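Long-range contacts in peptidoglycan D,D-transpeptidase PbpA (Mycobacterium tuberculosis, PDB 3UN7), which probably catalyses the cross-linking of cell-wall peptidoglycan as a penicillin-binding D,D-transpeptidase, and is probably required for the regulation of cell length: residues 391-396 against 415-420; 425-430 against 452-457. One frame throughout, in Å; residues are numbered along the deposited sequence.

Contact 1: 391-396 against 415-420; sequences QIASKT and IAFAPA
The β hairpin of strands 393-399 and 411-418, whose first strand carries the Lys-Thr-Gly motif of penicillin-binding enzymes, starts here with Ala393 facing Phe417 and Lys395 facing Ile415. Both are hydrogen-bonded antiparallel pairs: Phe417 N donates to Ala393 O (2.8 Å) and Ala393 N to Phe417 O (3.0 Å), and Lys395 and Ile415 exchange the same two bonds. Between them Ser394 and Ala416 form a non-hydrogen-bonded pair, their CB atoms 3.7 Å apart, where small residues suit close strands. On the other face the Phe417 ring, set between its backbone N and carbonyl carbon (chi1 60°), turns back over Ala393, whose CB lies 3.7 Å from the ring centroid as a CH-pi contact. Beyond the strands, Ala420 N donates a more bent bond to Gln391 O (2.8 Å, 141° at the hydrogen). Ser394 OG is hydrogen-bonded to Glu378 OE1. The bent chain of Lys395 takes its NZ to a hydrogen bond with Ser252 OG, and its side chain comes within about 4 Å of that of Ser193, the probable acyl-ester nucleophile. Paired backbone on both sides of Ser394 thus fixes the root of a lysine whose amine is anchored beside that nucleophile.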
loop_
_atom_site.group_PDB
_atom_site.type_symbol
_atom_site.label_atom_id
_atom_site.label_comp_id
_atom_site.label_asym_id
_atom_site.label_seq_id
_atom_site.Cartn_x
_atom_site.Cartn_y
_atom_site.Cartn_z
ATOM N N GLN A 391 -12.274 17.094 -4.505
ATOM C CA GLN A 391 -11.624 16.787 -5.766
ATOM C C GLN A 391 -10.566 15.714 -5.533
ATOM O O GLN A 391 -9.682 15.871 -4.689
ATOM C CB GLN A 391 -10.977 18.050 -6.337
ATOM C CG GLN A 391 -10.490 17.906 -7.755
ATOM C CD GLN A 391 -9.787 19.154 -8.252
ATOM O OE1 GLN A 391 -8.853 19.658 -7.616
ATOM N NE2 GLN A 391 -10.226 19.657 -9.399
ATOM N N ILE A 392 -10.667 14.627 -6.284
ATOM C CA ILE A 392 -9.764 13.490 -6.107
ATOM C C ILE A 392 -8.892 13.402 -7.352
ATOM O O ILE A 392 -9.400 13.550 -8.465
ATOM C CB ILE A 392 -10.553 12.169 -5.930
ATOM C CG1 ILE A 392 -11.361 12.187 -4.635
ATOM C CG2 ILE A 392 -9.620 10.944 -5.946
ATOM C CD1 ILE A 392 -12.288 10.978 -4.471
ATOM N N ALA A 393 -7.590 13.199 -7.152
ATOM C CA ALA A 393 -6.667 12.890 -8.227
ATOM C C ALA A 393 -6.452 11.390 -8.127
ATOM O O ALA A 393 -6.168 10.882 -7.039
ATOM C CB ALA A 393 -5.338 13.620 -8.023
ATOM N N SER A 394 -6.568 10.681 -9.241
ATOM C CA SER A 394 -6.453 9.238 -9.188
ATOM C C SER A 394 -5.889 8.630 -10.462
ATOM O O SER A 394 -5.752 9.303 -11.482
ATOM C CB SER A 394 -7.833 8.630 -8.905
ATOM O OG SER A 394 -8.652 8.693 -10.069
ATOM N N LYS A 395 -5.572 7.337 -10.385
ATOM C CA LYS A 395 -5.324 6.517 -11.560
ATOM C C LYS A 395 -5.895 5.124 -11.275
ATOM O O LYS A 395 -5.489 4.483 -10.305
ATOM C CB LYS A 395 -3.827 6.426 -11.869
ATOM C CG LYS A 395 -3.515 5.729 -13.208
ATOM C CD LYS A 395 -3.837 6.655 -14.385
ATOM C CE LYS A 395 -3.673 5.970 -15.741
ATOM N NZ LYS A 395 -4.665 4.883 -15.938
ATOM N N THR A 396 -6.832 4.662 -12.109
ATOM C CA THR A 396 -7.353 3.299 -11.954
ATOM C C THR A 396 -6.879 2.434 -13.104
ATOM O O THR A 396 -6.829 2.881 -14.257
ATOM C CB THR A 396 -8.911 3.216 -11.764
ATOM O OG1 THR A 396 -9.549 2.796 -12.967
ATOM C CG2 THR A 396 -9.500 4.513 -11.323
ATOM N N ILE A 415 -5.050 4.081 -7.352
ATOM C CA ILE A 415 -4.187 4.917 -6.524
ATOM C C ILE A 415 -4.693 6.354 -6.602
ATOM O O ILE A 415 -5.167 6.784 -7.654
ATOM C CB ILE A 415 -2.678 4.792 -6.876
ATOM C CG1 ILE A 415 -2.385 5.214 -8.325
ATOM C CG2 ILE A 415 -2.197 3.346 -6.648
ATOM C CD1 ILE A 415 -0.887 5.431 -8.599
ATOM N N ALA A 416 -4.630 7.079 -5.484
ATOM C CA ALA A 416 -5.325 8.367 -5.427
ATOM C C ALA A 416 -4.870 9.237 -4.284
ATOM O O ALA A 416 -4.243 8.764 -3.342
ATOM C CB ALA A 416 -6.849 8.153 -5.355
ATOM N N PHE A 417 -5.159 10.526 -4.400
ATOM C CA PHE A 417 -4.989 11.451 -3.291
ATOM C C PHE A 417 -6.043 12.549 -3.330
ATOM O O PHE A 417 -6.653 12.794 -4.365
ATOM C CB PHE A 417 -3.550 11.988 -3.211
ATOM C CG PHE A 417 -3.093 12.735 -4.423
ATOM C CD1 PHE A 417 -3.255 14.118 -4.501
ATOM C CD2 PHE A 417 -2.443 12.069 -5.473
ATOM C CE1 PHE A 417 -2.796 14.825 -5.619
ATOM C CE2 PHE A 417 -1.981 12.770 -6.587
ATOM C CZ PHE A 417 -2.158 14.150 -6.659
ATOM N N ALA A 418 -6.275 13.183 -2.186
ATOM C CA ALA A 418 -7.351 14.148 -2.045
ATOM C C ALA A 418 -7.159 14.945 -0.751
ATOM O O ALA A 418 -6.500 14.460 0.154
ATOM C CB ALA A 418 -8.710 13.420 -2.021
ATOM N N PRO A 419 -7.697 16.186 -0.677
ATOM C CA PRO A 419 -8.237 16.957 -1.795
ATOM C C PRO A 419 -7.094 17.240 -2.743
ATOM O O PRO A 419 -5.971 17.480 -2.285
ATOM C CB PRO A 419 -8.700 18.268 -1.136
ATOM C CG PRO A 419 -8.875 17.938 0.300
ATOM C CD PRO A 419 -7.800 16.933 0.590
ATOM N N ALA A 420 -7.344 17.196 -4.047
ATOM C CA ALA A 420 -6.251 17.220 -5.005
ATOM C C ALA A 420 -5.367 18.455 -4.887
ATOM O O ALA A 420 -4.170 18.389 -5.178
ATOM C CB ALA A 420 -6.777 17.077 -6.438
#

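Contact 2: 425-430 against 452-457; sequences VAVAVL and AVIEAA
Val425 presses its whole branched end onto the methyl of Ala457, with Val425 CG2 3.6 Å and Val425 CG1 3.8 Å from Ala457 CB. The small alanine lets the helix come close to the strand at this point. Two residues along, Val427 meets two neighbours on the helix. Its CG1, anti to the carbonyl carbon (chi1 -57°), reaches Val453 CG1 at 3.6 Å, the two side chains running past each other in opposite senses, and also lies against Ile454 CG1 (3.9 Å). Ile454 crosses Val427 at about a right angle, and its CD1 lies 4.0 Å from Val427 CG2, while its CG2 branch turns to Val425 CG1. The contact is wholly apolar, and β-branched side chains suit it: on the strand they fit the extended backbone, and on the helix the two branches of Ile454 divide between Val425 and Val427. Strand alternation puts Val425 and Val427 on the helix side, and a helical turn, closed by the bond from Ala457 N to Val453 O, brings Val453 and Ala457 to the strand side. The local axes approach to 8.9 Å and run nearly antiparallel (155°). Strand 425-431 is the central strand of the five-stranded sheet, between 131-136 and 411-418; helix 446-458 packs on one face of it, and Ile113 of helix 111-123 touches Val453 and Ala457.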
loop_
_atom_site.group_PDB
_atom_site.type_symbol
_atom_site.label_atom_id
_atom_site.label_comp_id
_atom_site.label_asym_id
_atom_site.label_seq_id
_atom_site.Cartn_x
_atom_site.Cartn_y
_atom_site.Cartn_z
ATOM N N VAL A 425 -4.583 12.889 2.322
ATOM C CA VAL A 425 -4.554 11.447 2.307
ATOM C C VAL A 425 -4.186 10.972 0.896
ATOM O O VAL A 425 -4.552 11.599 -0.105
ATOM C CB VAL A 425 -5.908 10.858 2.810
ATOM C CG1 VAL A 425 -7.101 11.332 1.933
ATOM C CG2 VAL A 425 -5.863 9.334 2.961
ATOM N N ALA A 426 -3.439 9.885 0.835
ATOM C CA ALA A 426 -3.149 9.201 -0.414
ATOM C C ALA A 426 -3.464 7.732 -0.173
ATOM O O ALA A 426 -3.225 7.236 0.924
ATOM C CB ALA A 426 -1.708 9.380 -0.763
ATOM N N VAL A 427 -3.986 7.042 -1.180
ATOM C CA VAL A 427 -4.406 5.652 -1.012
ATOM C C VAL A 427 -3.924 4.783 -2.158
ATOM O O VAL A 427 -3.682 5.268 -3.270
ATOM C CB VAL A 427 -5.957 5.486 -0.851
ATOM C CG1 VAL A 427 -6.471 6.300 0.331
ATOM C CG2 VAL A 427 -6.728 5.882 -2.163
ATOM N N ALA A 428 -3.748 3.502 -1.866
ATOM C CA ALA A 428 -3.630 2.491 -2.911
ATOM C C ALA A 428 -4.540 1.352 -2.556
ATOM O O ALA A 428 -4.545 0.889 -1.407
ATOM C CB ALA A 428 -2.217 1.986 -3.051
ATOM N N VAL A 429 -5.308 0.910 -3.545
ATOM C CA VAL A 429 -6.177 -0.253 -3.393
ATOM C C VAL A 429 -5.708 -1.250 -4.414
ATOM O O VAL A 429 -5.570 -0.925 -5.608
ATOM C CB VAL A 429 -7.644 0.100 -3.664
ATOM C CG1 VAL A 429 -8.546 -1.139 -3.572
ATOM C CG2 VAL A 429 -8.107 1.192 -2.726
ATOM N N LEU A 430 -5.409 -2.454 -3.949
ATOM C CA LEU A 430 -5.221 -3.568 -4.862
ATOM C C LEU A 430 -6.283 -4.629 -4.598
ATOM O O LEU A 430 -6.386 -5.141 -3.473
ATOM C CB LEU A 430 -3.814 -4.168 -4.732
ATOM C CG LEU A 430 -3.743 -5.529 -5.436
ATOM C CD1 LEU A 430 -3.483 -5.387 -6.941
ATOM C CD2 LEU A 430 -2.713 -6.373 -4.748
ATOM N N ALA A 452 -14.137 5.310 -0.540
ATOM C CA ALA A 452 -14.646 5.113 0.841
ATOM C C ALA A 452 -13.545 5.372 1.869
ATOM O O ALA A 452 -13.806 5.836 2.986
ATOM C CB ALA A 452 -15.190 3.697 1.027
ATOM N N VAL A 453 -12.313 5.030 1.498
ATOM C CA VAL A 453 -11.163 5.211 2.382
ATOM C C VAL A 453 -10.824 6.695 2.502
ATOM O O VAL A 453 -10.598 7.203 3.613
ATOM C CB VAL A 453 -9.948 4.368 1.914
ATOM C CG1 VAL A 453 -8.716 4.714 2.697
ATOM C CG2 VAL A 453 -10.256 2.894 2.078
ATOM N N ILE A 454 -10.807 7.384 1.360
ATOM C CA ILE A 454 -10.617 8.833 1.318
ATOM C C ILE A 454 -11.711 9.565 2.105
ATOM O O ILE A 454 -11.417 10.478 2.882
ATOM C CB ILE A 454 -10.542 9.353 -0.142
ATOM C CG1 ILE A 454 -9.273 8.824 -0.804
ATOM C CG2 ILE A 454 -10.580 10.892 -0.163
ATOM C CD1 ILE A 454 -9.235 8.933 -2.345
ATOM N N GLU A 455 -12.961 9.149 1.914
ATOM C CA GLU A 455 -14.089 9.765 2.616
ATOM C C GLU A 455 -13.874 9.661 4.122
ATOM O O GLU A 455 -14.034 10.649 4.836
ATOM C CB GLU A 455 -15.411 9.112 2.216
ATOM C CG GLU A 455 -16.656 9.783 2.822
ATOM C CD GLU A 455 -17.949 9.340 2.148
ATOM O OE1 GLU A 455 -17.885 8.800 1.009
ATOM O OE2 GLU A 455 -19.035 9.547 2.748
ATOM N N ALA A 456 -13.487 8.472 4.583
ATOM C CA ALA A 456 -13.244 8.224 6.008
ATOM C C ALA A 456 -12.122 9.115 6.530
ATOM O O ALA A 456 -12.232 9.702 7.616
ATOM C CB ALA A 456 -12.918 6.760 6.243
ATOM N N ALA A 457 -11.056 9.231 5.744
ATOM C CA ALA A 457 -9.919 10.101 6.076
ATOM C C ALA A 457 -10.282 11.578 6.210
ATOM O O ALA A 457 -9.725 12.284 7.047
ATOM C CB ALA A 457 -8.800 9.926 5.038
#

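Contact 1 closes before contact 2 opens along the chain, and their centres are about 9 Å apart within the transpeptidase domain. They share the five-stranded antiparallel sheet: strand 411-418 lies between 393-399, an outermost strand within the chain, and the central 425-431. Ala416 O and Val427 N, 2.8 Å apart, probably form one of the hydrogen bonds that join them. Helix 446-458 spans both, since Ile454 also touches Ile392, Ala416 and Ala418 of contact 1. Contact 2 packs the helix on one face of the sheet, while contact 1 pairs its strands out to the one that brings Lys395 to the active site; both are buried.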